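Local coordinates for 2-hydroxyhepta-2,4-diene-1,7-dioate isomerase (PDB 4DBF), which probably acts as a magnesium-dependent lyase of the fumarylacetoacetate hydrolase family, with oxaloacetate decarboxylase and possibly isomerase activity, at residues A[136-141]-A[253-258]; A[130-135]-A[262-267]. One frame throughout, in Å; residues are numbered along the deposited sequence.

Interaction 1. Residues A[136-141]-A[253-258]. With MG (magnesium ion), chain C.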
loop_
_atom_site.group_PDB
_atom_site.type_symbol
_atom_site.label_atom_id
_atom_site.label_comp_id
_atom_site.label_asym_id
_atom_site.label_seq_id
_atom_site.Cartn_x
_atom_site.Cartn_y
_atom_site.Cartn_z
ATOM N N GLU A 136 -0.675 4.045 -18.972
ATOM C CA GLU A 136 0.695 3.673 -19.190
ATOM C C GLU A 136 0.745 2.162 -19.219
ATOM O O GLU A 136 0.462 1.564 -18.259
ATOM C CB GLU A 136 1.599 4.147 -18.062
ATOM C CG GLU A 136 1.496 5.579 -17.618
ATOM C CD GLU A 136 2.577 5.978 -16.638
ATOM O OE1 GLU A 136 2.884 5.223 -15.761
ATOM O OE2 GLU A 136 3.091 7.066 -16.747
ATOM N N GLY A 137 1.104 1.576 -20.332
ATOM C CA GLY A 137 1.258 0.150 -20.393
ATOM C C GLY A 137 2.580 -0.300 -19.855
ATOM O O GLY A 137 3.575 0.174 -20.272
ATOM N N GLU A 138 2.556 -1.255 -18.943
ATOM C CA GLU A 138 3.753 -1.733 -18.309
ATOM C C GLU A 138 3.798 -3.215 -18.123
ATOM O O GLU A 138 2.824 -3.840 -17.898
ATOM C CB GLU A 138 4.006 -1.055 -16.955
ATOM C CG GLU A 138 3.646 0.397 -16.911
ATOM C CD GLU A 138 4.154 1.165 -15.703
ATOM O OE1 GLU A 138 4.898 0.695 -14.898
ATOM O OE2 GLU A 138 3.791 2.300 -15.583
ATOM N N LEU A 139 4.982 -3.747 -18.208
ATOM C CA LEU A 139 5.228 -5.088 -17.793
ATOM C C LEU A 139 5.177 -5.181 -16.270
ATOM O O LEU A 139 5.803 -4.448 -15.594
ATOM C CB LEU A 139 6.574 -5.545 -18.289
ATOM C CG LEU A 139 6.898 -6.967 -17.943
ATOM C CD1 LEU A 139 5.990 -7.958 -18.632
ATOM C CD2 LEU A 139 8.355 -7.228 -18.232
ATOM N N ALA A 140 4.387 -6.113 -15.782
ATOM C CA ALA A 140 4.170 -6.303 -14.365
ATOM C C ALA A 140 4.752 -7.613 -13.926
ATOM O O ALA A 140 4.613 -8.574 -14.579
ATOM C CB ALA A 140 2.701 -6.253 -14.006
ATOM N N VAL A 141 5.379 -7.586 -12.786
ATOM C CA VAL A 141 5.942 -8.762 -12.206
ATOM C C VAL A 141 5.081 -9.211 -11.032
ATOM O O VAL A 141 4.757 -8.437 -10.185
ATOM C CB VAL A 141 7.340 -8.503 -11.678
ATOM C CG1 VAL A 141 7.885 -9.732 -11.045
ATOM C CG2 VAL A 141 8.258 -8.016 -12.763
ATOM N N VAL A 253 2.717 -6.975 -6.623
ATOM C CA VAL A 253 2.891 -6.746 -8.039
ATOM C C VAL A 253 3.921 -5.621 -8.229
ATOM O O VAL A 253 3.881 -4.624 -7.469
ATOM C CB VAL A 253 1.531 -6.357 -8.687
ATOM C CG1 VAL A 253 1.806 -5.756 -10.095
ATOM C CG2 VAL A 253 0.471 -7.571 -8.705
ATOM N N ILE A 254 4.842 -5.773 -9.201
ATOM C CA ILE A 254 5.784 -4.656 -9.486
ATOM C C ILE A 254 5.466 -4.142 -10.872
ATOM O O ILE A 254 5.460 -4.904 -11.828
ATOM C CB ILE A 254 7.277 -5.117 -9.388
ATOM C CG1 ILE A 254 7.584 -5.612 -7.978
ATOM C CG2 ILE A 254 8.278 -3.949 -9.826
ATOM C CD1 ILE A 254 8.984 -6.347 -7.948
ATOM N N ALA A 255 5.255 -2.822 -10.984
ATOM C CA ALA A 255 4.999 -2.243 -12.281
ATOM C C ALA A 255 6.357 -1.658 -12.735
ATOM O O ALA A 255 6.881 -0.771 -12.051
ATOM C CB ALA A 255 3.989 -1.103 -12.125
ATOM N N THR A 256 6.932 -2.211 -13.794
ATOM C CA THR A 256 8.374 -1.966 -14.136
ATOM C C THR A 256 8.625 -0.709 -15.012
ATOM O O THR A 256 9.787 -0.399 -15.392
ATOM C CB THR A 256 9.017 -3.231 -14.792
ATOM O OG1 THR A 256 8.312 -3.555 -15.999
ATOM C CG2 THR A 256 8.910 -4.418 -13.806
ATOM N N GLY A 257 7.568 -0.010 -15.402
ATOM C CA GLY A 257 7.735 1.331 -15.954
ATOM C C GLY A 257 7.211 1.496 -17.365
ATOM O O GLY A 257 6.693 0.537 -17.977
ATOM N N SER A 258 7.309 2.739 -17.862
ATOM C CA SER A 258 6.796 3.118 -19.184
ATOM C C SER A 258 7.330 4.509 -19.525
ATOM O O SER A 258 7.794 5.224 -18.635
ATOM C CB SER A 258 5.272 3.166 -19.205
ATOM O OG SER A 258 4.765 4.221 -18.455
HETATM MG MG MG C . 4.218 4.088 -14.491
HETATM O O HOH W 1 5.352 2.779 -13.200
HETATM O O HOH W 2 7.513 -1.936 -18.286
HETATM O O HOH W 3 5.636 4.411 -15.926
HETATM O O HOH W 4 5.045 5.675 -13.465
#

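Interaction 2. Residues A[130-135]-A[262-267]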
loop_
_atom_site.group_PDB
_atom_site.type_symbol
_atom_site.label_atom_id
_atom_site.label_comp_id
_atom_site.label_asym_id
_atom_site.label_seq_id
_atom_site.Cartn_x
_atom_site.Cartn_y
_atom_site.Cartn_z
ATOM N N ALA A 130 -10.229 14.635 -11.277
ATOM C CA ALA A 130 -9.072 13.982 -11.846
ATOM C C ALA A 130 -9.056 14.216 -13.329
ATOM O O ALA A 130 -9.862 13.685 -14.021
ATOM C CB ALA A 130 -9.086 12.484 -11.566
ATOM N N THR A 131 -8.121 15.013 -13.792
ATOM C CA THR A 131 -8.094 15.469 -15.154
ATOM C C THR A 131 -6.757 15.194 -15.800
ATOM O O THR A 131 -5.803 14.906 -15.145
ATOM C CB THR A 131 -8.432 16.974 -15.233
ATOM O OG1 THR A 131 -7.526 17.726 -14.454
ATOM C CG2 THR A 131 -9.798 17.234 -14.727
ATOM N N LYS A 132 -6.722 15.272 -17.103
ATOM C CA LYS A 132 -5.619 14.783 -17.874
ATOM C C LYS A 132 -5.166 13.378 -17.446
ATOM O O LYS A 132 -4.039 13.189 -17.125
ATOM C CB LYS A 132 -4.448 15.743 -17.892
ATOM C CG LYS A 132 -3.522 15.450 -19.039
ATOM C CD LYS A 132 -2.480 16.518 -19.239
ATOM C CE LYS A 132 -1.361 16.027 -20.108
ATOM N NZ LYS A 132 -0.293 17.027 -20.168
ATOM N N VAL A 133 -6.087 12.428 -17.484
ATOM C CA VAL A 133 -5.836 11.056 -17.096
ATOM C C VAL A 133 -5.276 10.234 -18.224
ATOM O O VAL A 133 -5.939 9.982 -19.191
ATOM C CB VAL A 133 -7.102 10.403 -16.574
ATOM C CG1 VAL A 133 -6.880 8.967 -16.224
ATOM C CG2 VAL A 133 -7.639 11.162 -15.412
ATOM N N GLU A 134 -4.034 9.835 -18.075
ATOM C CA GLU A 134 -3.341 9.039 -19.070
ATOM C C GLU A 134 -3.139 7.593 -18.625
ATOM O O GLU A 134 -3.115 7.309 -17.481
ATOM C CB GLU A 134 -1.988 9.662 -19.427
ATOM C CG GLU A 134 -2.104 11.072 -19.959
ATOM C CD GLU A 134 -0.812 11.679 -20.446
ATOM O OE1 GLU A 134 0.251 11.183 -20.171
ATOM O OE2 GLU A 134 -0.890 12.667 -21.141
ATOM N N PHE A 135 -2.968 6.720 -19.583
ATOM C CA PHE A 135 -2.650 5.350 -19.341
ATOM C C PHE A 135 -1.157 5.157 -19.465
ATOM O O PHE A 135 -0.484 5.964 -19.998
ATOM C CB PHE A 135 -3.318 4.498 -20.382
ATOM C CG PHE A 135 -2.853 4.785 -21.756
ATOM C CD1 PHE A 135 -1.738 4.183 -22.253
ATOM C CD2 PHE A 135 -3.498 5.707 -22.530
ATOM C CE1 PHE A 135 -1.301 4.468 -23.502
ATOM C CE2 PHE A 135 -3.074 5.981 -23.791
ATOM C CZ PHE A 135 -1.972 5.358 -24.273
ATOM N N THR A 262 1.740 9.683 -22.344
ATOM C CA THR A 262 1.083 9.029 -23.457
ATOM C C THR A 262 -0.047 9.839 -24.133
ATOM O O THR A 262 0.219 10.576 -25.052
ATOM C CB THR A 262 0.547 7.683 -22.987
ATOM O OG1 THR A 262 -0.363 7.902 -21.891
ATOM C CG2 THR A 262 1.730 6.716 -22.532
ATOM N N GLU A 263 -1.277 9.715 -23.670
ATOM C CA GLU A 263 -2.398 10.449 -24.254
ATOM C C GLU A 263 -3.560 10.454 -23.248
ATOM O O GLU A 263 -3.893 9.408 -22.660
ATOM C CB GLU A 263 -2.867 9.839 -25.595
ATOM C CG GLU A 263 -4.165 10.476 -26.216
ATOM C CD GLU A 263 -3.923 11.777 -27.013
ATOM O OE1 GLU A 263 -2.835 11.963 -27.637
ATOM O OE2 GLU A 263 -4.860 12.612 -27.028
ATOM N N ALA A 264 -4.218 11.595 -23.062
ATOM C CA ALA A 264 -5.352 11.618 -22.136
ATOM C C ALA A 264 -6.556 10.784 -22.610
ATOM O O ALA A 264 -6.823 10.646 -23.811
ATOM C CB ALA A 264 -5.786 13.062 -21.802
ATOM N N MET A 265 -7.272 10.231 -21.645
ATOM C CA MET A 265 -8.397 9.361 -21.906
ATOM C C MET A 265 -9.589 10.072 -21.321
ATOM O O MET A 265 -9.467 10.695 -20.252
ATOM C CB MET A 265 -8.196 8.051 -21.115
ATOM C CG MET A 265 -7.043 7.263 -21.586
ATOM S SD MET A 265 -7.101 5.665 -20.735
ATOM C CE MET A 265 -6.952 5.980 -19.047
ATOM N N VAL A 266 -10.749 9.930 -21.971
ATOM C CA VAL A 266 -11.995 10.504 -21.504
ATOM C C VAL A 266 -13.153 9.508 -21.530
ATOM O O VAL A 266 -13.069 8.415 -22.113
ATOM C CB VAL A 266 -12.425 11.777 -22.331
ATOM C CG1 VAL A 266 -11.335 12.929 -22.242
ATOM C CG2 VAL A 266 -12.775 11.385 -23.812
ATOM N N ASP A 267 -14.259 9.905 -20.906
ATOM C CA ASP A 267 -15.434 9.042 -20.802
ATOM C C ASP A 267 -15.808 8.557 -22.190
ATOM O O ASP A 267 -15.778 9.333 -23.109
ATOM C CB ASP A 267 -16.562 9.807 -20.141
ATOM C CG ASP A 267 -17.859 9.092 -20.254
ATOM O OD1 ASP A 267 -18.093 8.132 -19.499
ATOM O OD2 ASP A 267 -18.631 9.478 -21.150
HETATM O O HOH W 5 -8.635 12.862 -18.999
#

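Interaction 1. Residues A[136-141]-A[253-258]
The magnesium site of this FAH-family enzyme lies at the start of 136-141, beside the loop 256-258 that follows strand 253-255. Glu136 OE1 binds the magnesium ion at 2.2 Å and Glu138 OE2 at 2.1 Å; Asp167 and three waters complete the site. Both glutamate chains are extended beyond CG, which carries their carboxylates out to the metal. The second oxygen of Glu138, OE1, takes a weak, bent bond from Gly257 N (2.8 Å, 125° at the hydrogen) and another from a metal-bound water. Another metal water donates to Ser258 OG, which lies against Glu136 CB. Farther along, the strands pair antiparallel, Val141 and Ile254 bonding N to O in both directions. Leu139 O is gripped twice by Thr256: N arrives nearly along the C=O axis at 3.1 Å, while OG1, tilted 30° from the carbonyl plane, comes to 2.7 Å. A chi1 of 60° turns OG1 to that oxygen. Arg171 holds Glu136 OE2 by a salt bridge, whereas Glu138 OE1 has the weak amide bond and the water; together these probably limit the turning of both carboxylates, and Arg171 would offset part of the charge of Glu136.

Interaction 2. Residues A[130-135]-A[262-267]
The Phe135 ring carries Thr262 over one face and meets Met265 CG at its edge, close to the ring plane. Thr262 CB makes a CH-pi contact, 3.9 Å from the ring centroid and 23° off the normal, and OG1 of the same threonine stands above the ring centre. That hydroxyl donates to Phe135 O at 2.7 Å, 16° out of the carbonyl plane, so one threonine holds both the ring and the main chain of the phenylalanine. Phe135 chi1 of 62° sets CG between its own N and carbonyl carbon, which brings one ring face against Thr262. Met265 SD approaches the ring obliquely in a Met-aromatic contact and lies 4.0 Å from Phe135 CB; the chain bends at chi3, bringing CE to Val133 CG1. Glu134 and Thr262 lie alongside each other, pointing opposite ways, and Thr262 N reaches Glu134 OE1 at 3.0 Å from above the carboxylate plane. The same oxygen is salt-bridged to Arg171, which with the amide would probably stabilise its negative charge. Met265 N bonds to Val133 O at 2.8 Å, and a water bridges Val133 N to Met265 O. The N and O of Glu263 are buried here without a partner, although its carboxylate pairs with Lys223. Strand 159-170 supports Val133, Phe135 and Met265 through Val168 and Asn166, while strands 209-216 and 219-227 pack against Phe135 through Ala212, Lys223 and Gln224.

Overall arrangement
Interactions 1 and 2 follow each other along strand 133-143, their centres about 18 Å apart. Residues 130-135 lead directly into 136-141; on the partner side, 253-258 precedes 262-267, so the chain closes interaction 1 within the longer excursion that interaction 2 closes. Interaction 1 is buried near the centre of the chain, where strand 253-255 pairs with strand 133-143; interaction 2 is partly buried and joins the start of that strand to the loop before strand 270-275. Arg171 is common to both. The same two chain passages thus form the magnesium site and continue outward from it, with the side chain of Thr262 about 9 Å from the ion.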